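PDB 5DL7: porin from Acinetobacter baumannii AB307-0294, which probably forms a channel across the outer membrane as an OprD-family porin that binds calcium ions, with a putative role in vanillate trafficking. Local coordinates for residues T145-R150 with V166-Q171; F68-L73 with I109-K114. All coordinates share one frame; numbering follows the deposited sequence.

Interaction 1. Residues T145-R150 with V166-Q171; sequences TYRGIR and VDEVRQ. With C8E ((hydroxyethyloxy)tri(ethyloxy)octane), chain J.
Y146 and V169 lie side by side on one face of two antiparallel strands. Methyl CG2 of V169 sits over one face of the Y146 ring, offset toward the rim, at 3.7 Å from the ring centroid. This is a CH-pi contact. CE2 of Y146 is 3.5 Å from V169 CG2. V169 CG1 lies between the backbone N and the carbonyl carbon (chi1 64°), which leaves CG2 anti to the N, over the ring. V166 CG2 crosses toward the same ring and meets Y146 CD2 at 3.8 Å.

The other face carries T145, R147, E168 and R170. R147 and E168 run alongside and point the same way, but their flat ends are turned 60° apart. E168 OE1 lies near the guanidinium plane, at its edge, 3.8 Å from R147 NH1, so the salt bridge is long. The stronger partner of R147 is D126, whose OD1 forms a salt bridge with NE. The detergent ether chain passes the aliphatic part of R147, with C16 of C8E 3.7 Å from R147 CD. T145 and R170 are also side by side. One water joins them, 2.6 Å from T145 OG1 and 2.8 Å from R170 NE, and accepts from the arginine. T145 OG1 also bonds Y177, and R170 NH2 bonds I109 O.

The two arginines approach to 4.6 Å, NH2 of R147 to NH2 of R170. The nearby carboxylates of E168 and D126 would offset part of this positive charge. The strand pair thus separates an apolar face around Y146 from a polar, partly charged one.

Interaction 2. Residues F68-L73 with I109-K114; sequences FGVDVL and IGITGK
The F68 ring has the backbone carbonyl of K114 at its edge, near the ring plane, with K114 O 3.8 Å from F68 CD1. The D71 carboxylate is the other flat group. K114 NZ meets its OD1 at 2.7 Å on the syn side, 16° out of the carboxylate plane, in a salt bridge. The two side chains cross at about a right angle. K114 CG lies between its backbone N and carbonyl carbon (chi1 64°), and the rest of the chain is extended. It therefore runs across G69, with K114 CG 3.5 Å from G69 C, before reaching the acid. K114 NZ also bonds S59 O, and Y61 adds a cation-pi contact. T112 OG1 turns to D126 O.

V70, V72 and I111 are on the opposite face. V72 CG2 packs on I111 CD1 at 3.9 Å, and I109 CD1 reaches the same methyl at 3.8 Å. Much of this apolar face is on the surface, and bound detergent touches G113 and lies near I111. Six backbone hydrogen bonds pair G69 with K114, D71 with T112 and L73 with G110. Such two-faced antiparallel strands, apolar outside and polar inside, are characteristic of the outer-membrane porin barrel.

Overall arrangement
After strands 22-36 and 46-58 the chain enters strand 66-79, which carries 68-73. It returns after 35 residues at 109-114, and interaction 2 closes that loop, joining strand 66-79 to its neighbour 105-117. It then passes through strands 120-124, 126-131 and 134-135 to reach 145-150. Interaction 1 closes a shorter loop of 15 residues at 166-171, joining strand 145-147 to strand 159-170. Both belong to the barrel wall. The two loops follow in series and neither nest nor cross. The centres of interactions 1 and 2 lie about 13 Å apart. They meet directly where R170 reaches I109 and T145 packs on L73. D126 serves both, pairing with R147 and bonding the I111 backbone.

Interaction 1. Residues T145-R150 with V166-Q171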
ATOM      1  N   THR A 145      -7.166   3.403  -8.060  1.00 23.59           N
ATOM      2  CA  THR A 145      -8.277   2.605  -8.432  1.00 24.99           C
ATOM      3  C   THR A 145      -8.012   1.927  -9.791  1.00 25.04           C
ATOM      4  O   THR A 145      -7.189   2.345 -10.547  1.00 25.44           O
ATOM      5  CB  THR A 145      -9.680   3.288  -8.447  1.00 27.69           C
ATOM      6  OG1 THR A 145      -9.785   4.259  -9.485  1.00 27.91           O
ATOM      7  CG2 THR A 145     -10.005   3.968  -7.048  1.00 28.61           C
ATOM      8  N   TYR A 146      -8.797   0.894 -10.038  1.00 22.03           N
ATOM      9  CA  TYR A 146      -8.713   0.129 -11.349  1.00 21.98           C
ATOM     10  C   TYR A 146     -10.095   0.006 -11.931  1.00 23.91           C
ATOM     11  O   TYR A 146     -11.083   0.037 -11.209  1.00 27.48           O
ATOM     12  CB  TYR A 146      -8.114  -1.282 -11.101  1.00 22.00           C
ATOM     13  CG  TYR A 146      -6.697  -1.268 -10.836  1.00 21.54           C
ATOM     14  CD1 TYR A 146      -6.185  -1.090  -9.574  1.00 20.84           C
ATOM     15  CD2 TYR A 146      -5.780  -1.508 -11.844  1.00 20.92           C
ATOM     16  CE1 TYR A 146      -4.832  -1.056  -9.291  1.00 21.07           C
ATOM     17  CE2 TYR A 146      -4.429  -1.542 -11.603  1.00 20.97           C
ATOM     18  CZ  TYR A 146      -3.921  -1.317 -10.274  1.00 20.89           C
ATOM     19  OH  TYR A 146      -2.563  -1.388 -10.116  1.00 21.90           O
ATOM     20  N   ARG A 147     -10.212  -0.154 -13.261  1.00 23.82           N
ATOM     21  CA  ARG A 147     -11.459  -0.348 -13.917  1.00 24.55           C
ATOM     22  C   ARG A 147     -11.532  -1.690 -14.510  1.00 24.49           C
ATOM     23  O   ARG A 147     -10.574  -2.113 -15.083  1.00 24.26           O
ATOM     24  CB  ARG A 147     -11.587   0.677 -15.110  1.00 32.75           C
ATOM     25  CG  ARG A 147     -12.818   1.363 -14.992  1.00 43.18           C
ATOM     26  CD  ARG A 147     -12.867   2.589 -15.986  1.00 45.43           C
ATOM     27  NE  ARG A 147     -13.212   3.812 -15.254  1.00 44.07           N
ATOM     28  CZ  ARG A 147     -13.339   4.979 -15.906  1.00 50.08           C
ATOM     29  NH1 ARG A 147     -12.934   5.025 -17.185  1.00 45.86           N
ATOM     30  NH2 ARG A 147     -13.732   6.059 -15.265  1.00 49.21           N
ATOM     31  N   GLY A 148     -12.596  -2.409 -14.185  1.00 26.46           N
ATOM     32  CA  GLY A 148     -12.803  -3.788 -14.699  1.00 25.52           C
ATOM     33  C   GLY A 148     -13.920  -4.478 -13.993  1.00 25.35           C
ATOM     34  O   GLY A 148     -14.976  -3.872 -13.669  1.00 27.76           O
ATOM     35  N   ILE A 149     -13.676  -5.778 -13.723  1.00 23.68           N
ATOM     36  CA  ILE A 149     -14.671  -6.685 -13.139  1.00 25.88           C
ATOM     37  C   ILE A 149     -13.951  -7.399 -11.978  1.00 26.09           C
ATOM     38  O   ILE A 149     -12.754  -7.734 -11.960  1.00 25.44           O
ATOM     39  CB  ILE A 149     -15.077  -7.705 -14.169  1.00 30.19           C
ATOM     40  CG1 ILE A 149     -15.829  -6.961 -15.295  1.00 34.56           C
ATOM     41  CG2 ILE A 149     -15.982  -8.717 -13.539  1.00 35.45           C
ATOM     42  CD1 ILE A 149     -15.664  -7.790 -16.576  1.00 43.64           C
ATOM     43  N   ARG A 150     -14.783  -7.547 -10.934  1.00 25.58           N
ATOM     44  CA  ARG A 150     -14.345  -8.298  -9.708  1.00 25.13           C
ATOM     45  C   ARG A 150     -15.477  -9.305  -9.449  1.00 27.09           C
ATOM     46  O   ARG A 150     -16.620  -9.017  -9.472  1.00 27.32           O
ATOM     47  CB  ARG A 150     -14.213  -7.386  -8.491  1.00 27.79           C
ATOM     48  CG  ARG A 150     -13.748  -8.040  -7.134  1.00 26.34           C
ATOM     49  CD  ARG A 150     -14.034  -7.146  -5.963  1.00 28.72           C
ATOM     50  NE  ARG A 150     -13.427  -7.737  -4.774  1.00 30.90           N
ATOM     51  CZ  ARG A 150     -13.886  -7.528  -3.515  1.00 34.88           C
ATOM     52  NH1 ARG A 150     -14.786  -6.694  -3.291  1.00 35.82           N
ATOM     53  NH2 ARG A 150     -13.319  -8.185  -2.509  1.00 39.21           N
ATOM     54  N   VAL A 166      -8.876  -6.432 -15.025  1.00 21.54           N
ATOM     55  CA  VAL A 166      -8.897  -5.022 -15.126  1.00 23.40           C
ATOM     56  C   VAL A 166      -8.046  -4.565 -16.341  1.00 23.11           C
ATOM     57  O   VAL A 166      -7.116  -5.305 -16.731  1.00 24.09           O
ATOM     58  CB  VAL A 166      -8.277  -4.300 -13.838  1.00 23.50           C
ATOM     59  CG1 VAL A 166      -9.265  -4.575 -12.667  1.00 27.21           C
ATOM     60  CG2 VAL A 166      -6.898  -4.681 -13.503  1.00 25.08           C
ATOM     61  N   ASP A 167      -8.434  -3.445 -16.871  1.00 24.22           N
ATOM     62  CA  ASP A 167      -7.664  -2.983 -18.032  1.00 25.68           C
ATOM     63  C   ASP A 167      -7.224  -1.535 -17.908  1.00 32.20           C
ATOM     64  O   ASP A 167      -6.712  -1.102 -18.870  1.00 40.37           O
ATOM     65  CB  ASP A 167      -8.458  -3.153 -19.323  1.00 30.25           C
ATOM     66  CG  ASP A 167      -9.771  -2.427 -19.352  1.00 36.42           C
ATOM     67  OD1 ASP A 167     -10.235  -1.755 -18.412  1.00 33.07           O
ATOM     68  OD2 ASP A 167     -10.503  -2.756 -20.334  1.00 44.19           O
ATOM     69  N   GLU A 168      -7.544  -0.769 -16.852  1.00 25.20           N
ATOM     70  CA  GLU A 168      -6.997   0.573 -16.746  1.00 26.03           C
ATOM     71  C   GLU A 168      -6.820   0.796 -15.237  1.00 23.12           C
ATOM     72  O   GLU A 168      -7.540   0.151 -14.455  1.00 22.73           O
ATOM     73  CB  GLU A 168      -8.037   1.611 -17.292  1.00 30.89           C
ATOM     74  CG  GLU A 168      -8.460   1.360 -18.659  1.00 37.19           C
ATOM     75  CD  GLU A 168      -9.378   2.514 -19.091  1.00 43.86           C
ATOM     76  OE1 GLU A 168     -10.569   2.544 -18.740  1.00 45.74           O
ATOM     77  OE2 GLU A 168      -8.733   3.486 -19.523  1.00 44.79           O
ATOM     78  N   VAL A 169      -6.001   1.760 -14.935  1.00 24.60           N
ATOM     79  CA  VAL A 169      -5.658   2.164 -13.589  1.00 22.59           C
ATOM     80  C   VAL A 169      -5.777   3.680 -13.494  1.00 23.87           C
ATOM     81  O   VAL A 169      -5.377   4.396 -14.451  1.00 25.02           O
ATOM     82  CB  VAL A 169      -4.244   1.658 -13.204  1.00 22.74           C
ATOM     83  CG1 VAL A 169      -3.115   2.243 -14.037  1.00 22.74           C
ATOM     84  CG2 VAL A 169      -3.974   1.924 -11.690  1.00 23.57           C
ATOM     85  N   ARG A 170      -6.328   4.219 -12.364  1.00 23.87           N
ATOM     86  CA  ARG A 170      -6.216   5.646 -12.174  1.00 24.55           C
ATOM     87  C   ARG A 170      -5.342   5.866 -10.918  1.00 23.96           C
ATOM     88  O   ARG A 170      -5.781   5.517  -9.828  1.00 25.46           O
ATOM     89  CB  ARG A 170      -7.607   6.214 -11.979  1.00 25.32           C
ATOM     90  CG  ARG A 170      -7.577   7.718 -11.701  1.00 28.41           C
ATOM     91  CD  ARG A 170      -8.793   8.502 -12.079  1.00 28.67           C
ATOM     92  NE  ARG A 170     -10.036   8.020 -11.494  1.00 30.85           N
ATOM     93  CZ  ARG A 170     -11.217   8.438 -11.890  1.00 34.20           C
ATOM     94  NH1 ARG A 170     -11.257   9.356 -12.883  1.00 37.60           N
ATOM     95  NH2 ARG A 170     -12.346   7.984 -11.355  1.00 39.16           N
ATOM     96  N   GLN A 171      -4.199   6.383 -11.142  1.00 23.21           N
ATOM     97  CA  GLN A 171      -3.153   6.522 -10.106  1.00 23.38           C
ATOM     98  C   GLN A 171      -3.684   7.504  -9.038  1.00 24.50           C
ATOM     99  O   GLN A 171      -4.497   8.371  -9.288  1.00 22.98           O
ATOM    100  CB  GLN A 171      -1.841   6.902 -10.595  1.00 23.64           C
ATOM    101  CG  GLN A 171      -1.268   6.013 -11.724  1.00 25.70           C
ATOM    102  CD  GLN A 171      -0.917   4.547 -11.190  1.00 24.40           C
ATOM    103  OE1 GLN A 171      -1.384   4.115 -10.152  1.00 24.30           O
ATOM    104  NE2 GLN A 171      -0.333   3.726 -12.129  1.00 24.75           N
TER
HETATM  105  C10 C8E J 509     -13.823  -4.621 -18.436  1.00 61.11           C
HETATM  106  C11 C8E J 509     -14.069  -3.106 -18.208  1.00 67.45           C
HETATM  107  O12 C8E J 509     -15.424  -2.860 -17.780  1.00 64.06           O
HETATM  108  C13 C8E J 509     -15.720  -1.751 -16.853  1.00 52.77           C
HETATM  109  C14 C8E J 509     -15.655  -0.271 -17.343  1.00 52.41           C
HETATM  110  O15 C8E J 509     -16.217   0.522 -16.251  1.00 54.68           O
HETATM  111  C16 C8E J 509     -16.477   1.919 -16.248  1.00 47.65           C
HETATM  112  C17 C8E J 509     -17.147   2.474 -14.954  1.00 43.31           C
HETATM  113  O18 C8E J 509     -18.331   1.681 -15.031  1.00 43.07           O
HETATM  114  C19 C8E J 509     -19.249   1.824 -13.990  1.00 43.73           C
HETATM  115  C20 C8E J 509     -20.260   0.735 -14.390  1.00 43.78           C
HETATM  116  O21 C8E J 509     -21.421   0.974 -13.637  1.00 55.90           O
HETATM  117  O   HOH W   1      -9.959   6.764  -8.958  1.00 30.79           O

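Interaction 2. Residues F68-L73 with I109-K114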
ATOM      1  N   PHE A  68     -29.342  -6.272  -6.900  1.00 40.10           N
ATOM      2  CA  PHE A  68     -28.451  -5.283  -7.592  1.00 39.81           C
ATOM      3  C   PHE A  68     -28.138  -4.172  -6.637  1.00 39.04           C
ATOM      4  O   PHE A  68     -28.922  -3.851  -5.754  1.00 42.44           O
ATOM      5  CB  PHE A  68     -29.116  -4.751  -8.795  1.00 42.85           C
ATOM      6  CG  PHE A  68     -29.310  -5.774  -9.868  1.00 44.11           C
ATOM      7  CD1 PHE A  68     -28.220  -6.187 -10.642  1.00 45.72           C
ATOM      8  CD2 PHE A  68     -30.540  -6.375 -10.046  1.00 49.87           C
ATOM      9  CE1 PHE A  68     -28.416  -7.194 -11.597  1.00 46.83           C
ATOM     10  CE2 PHE A  68     -30.738  -7.283 -11.051  1.00 51.01           C
ATOM     11  CZ  PHE A  68     -29.683  -7.697 -11.818  1.00 48.61           C
ATOM     12  N   GLY A  69     -27.000  -3.587  -6.783  1.00 39.36           N
ATOM     13  CA  GLY A  69     -26.705  -2.376  -6.081  1.00 41.01           C
ATOM     14  C   GLY A  69     -25.585  -1.559  -6.740  1.00 41.91           C
ATOM     15  O   GLY A  69     -25.232  -1.798  -7.894  1.00 38.93           O
ATOM     16  N   VAL A  70     -25.141  -0.535  -6.022  1.00 42.68           N
ATOM     17  CA  VAL A  70     -24.175   0.441  -6.587  1.00 43.52           C
ATOM     18  C   VAL A  70     -23.262   0.924  -5.490  1.00 41.90           C
ATOM     19  O   VAL A  70     -23.700   1.084  -4.347  1.00 46.40           O
ATOM     20  CB  VAL A  70     -24.956   1.524  -7.308  1.00 43.00           C
ATOM     21  CG1 VAL A  70     -25.956   2.202  -6.405  1.00 49.60           C
ATOM     22  CG2 VAL A  70     -23.992   2.611  -7.780  1.00 43.64           C
ATOM     23  N   ASP A  71     -22.018   1.189  -5.775  1.00 38.12           N
ATOM     24  CA  ASP A  71     -21.088   1.745  -4.797  1.00 37.68           C
ATOM     25  C   ASP A  71     -20.465   3.024  -5.575  1.00 40.03           C
ATOM     26  O   ASP A  71     -20.432   3.113  -6.779  1.00 35.76           O
ATOM     27  CB  ASP A  71     -19.891   0.917  -4.467  1.00 37.68           C
ATOM     28  CG  ASP A  71     -20.217  -0.513  -3.789  1.00 41.00           C
ATOM     29  OD1 ASP A  71     -21.291  -0.541  -3.177  1.00 43.58           O
ATOM     30  OD2 ASP A  71     -19.398  -1.547  -3.947  1.00 44.59           O
ATOM     31  N   VAL A  72     -20.039   3.988  -4.816  1.00 39.18           N
ATOM     32  CA  VAL A  72     -19.504   5.205  -5.363  1.00 37.56           C
ATOM     33  C   VAL A  72     -18.301   5.631  -4.499  1.00 37.17           C
ATOM     34  O   VAL A  72     -18.301   5.483  -3.233  1.00 35.31           O
ATOM     35  CB  VAL A  72     -20.520   6.218  -5.513  1.00 38.91           C
ATOM     36  CG1 VAL A  72     -21.036   6.627  -4.193  1.00 44.73           C
ATOM     37  CG2 VAL A  72     -20.020   7.551  -6.137  1.00 41.95           C
ATOM     38  N   LEU A  73     -17.257   6.197  -5.140  1.00 32.30           N
ATOM     39  CA  LEU A  73     -16.139   6.758  -4.393  1.00 32.29           C
ATOM     40  C   LEU A  73     -15.960   8.210  -5.042  1.00 32.16           C
ATOM     41  O   LEU A  73     -15.589   8.237  -6.172  1.00 33.90           O
ATOM     42  CB  LEU A  73     -14.978   5.956  -4.594  1.00 32.14           C
ATOM     43  CG  LEU A  73     -13.692   6.326  -3.901  1.00 37.10           C
ATOM     44  CD1 LEU A  73     -13.816   6.291  -2.350  1.00 37.21           C
ATOM     45  CD2 LEU A  73     -12.555   5.524  -4.440  1.00 37.17           C
ATOM     46  N   ILE A 109     -14.263  10.725  -9.681  1.00 28.44           N
ATOM     47  CA  ILE A 109     -15.388   9.945  -9.143  1.00 31.14           C
ATOM     48  C   ILE A 109     -15.264   8.525  -9.691  1.00 34.30           C
ATOM     49  O   ILE A 109     -15.051   8.351 -10.926  1.00 33.42           O
ATOM     50  CB  ILE A 109     -16.755  10.542  -9.318  1.00 33.92           C
ATOM     51  CG1 ILE A 109     -17.864   9.576  -8.815  1.00 35.70           C
ATOM     52  CG2 ILE A 109     -17.126  10.776 -10.777  1.00 35.46           C
ATOM     53  CD1 ILE A 109     -19.167  10.278  -8.628  1.00 38.79           C
ATOM     54  N   GLY A 110     -15.384   7.484  -8.855  1.00 33.17           N
ATOM     55  CA  GLY A 110     -15.548   6.097  -9.266  1.00 34.54           C
ATOM     56  C   GLY A 110     -16.857   5.474  -8.945  1.00 31.28           C
ATOM     57  O   GLY A 110     -17.431   5.800  -7.958  1.00 35.07           O
ATOM     58  N   ILE A 111     -17.448   4.812  -9.878  1.00 32.58           N
ATOM     59  CA  ILE A 111     -18.775   4.190  -9.679  1.00 35.41           C
ATOM     60  C   ILE A 111     -18.663   2.679  -9.967  1.00 34.02           C
ATOM     61  O   ILE A 111     -17.947   2.294 -10.878  1.00 30.22           O
ATOM     62  CB  ILE A 111     -19.728   4.670 -10.743  1.00 43.11           C
ATOM     63  CG1 ILE A 111     -19.627   6.193 -10.876  1.00 56.07           C
ATOM     64  CG2 ILE A 111     -21.090   4.195 -10.444  1.00 45.85           C
ATOM     65  CD1 ILE A 111     -20.542   6.934  -9.955  1.00 54.83           C
ATOM     66  N   THR A 112     -19.448   1.840  -9.265  1.00 33.41           N
ATOM     67  CA  THR A 112     -19.386   0.391  -9.450  1.00 31.69           C
ATOM     68  C   THR A 112     -20.787  -0.144  -9.414  1.00 32.55           C
ATOM     69  O   THR A 112     -21.609   0.300  -8.598  1.00 37.04           O
ATOM     70  CB  THR A 112     -18.664  -0.328  -8.283  1.00 33.29           C
ATOM     71  OG1 THR A 112     -17.544   0.395  -7.838  1.00 35.87           O
ATOM     72  CG2 THR A 112     -18.206  -1.741  -8.693  1.00 32.04           C
ATOM     73  N   GLY A 113     -21.191  -0.951 -10.356  1.00 30.46           N
ATOM     74  CA  GLY A 113     -22.448  -1.583 -10.272  1.00 31.05           C
ATOM     75  C   GLY A 113     -22.136  -3.009  -9.724  1.00 29.73           C
ATOM     76  O   GLY A 113     -21.094  -3.574  -9.971  1.00 31.57           O
ATOM     77  N   LYS A 114     -23.119  -3.549  -8.980  1.00 32.98           N
ATOM     78  CA  LYS A 114     -22.943  -4.874  -8.340  1.00 33.33           C
ATOM     79  C   LYS A 114     -24.174  -5.640  -8.361  1.00 32.74           C
ATOM     80  O   LYS A 114     -25.315  -5.169  -8.373  1.00 35.48           O
ATOM     81  CB  LYS A 114     -22.340  -4.681  -6.926  1.00 33.37           C
ATOM     82  CG  LYS A 114     -23.209  -3.955  -6.010  1.00 40.06           C
ATOM     83  CD  LYS A 114     -22.440  -3.643  -4.682  1.00 41.78           C
ATOM     84  CE  LYS A 114     -23.577  -3.151  -3.776  1.00 44.53           C
ATOM     85  NZ  LYS A 114     -22.871  -2.649  -2.561  1.00 47.57           N
TER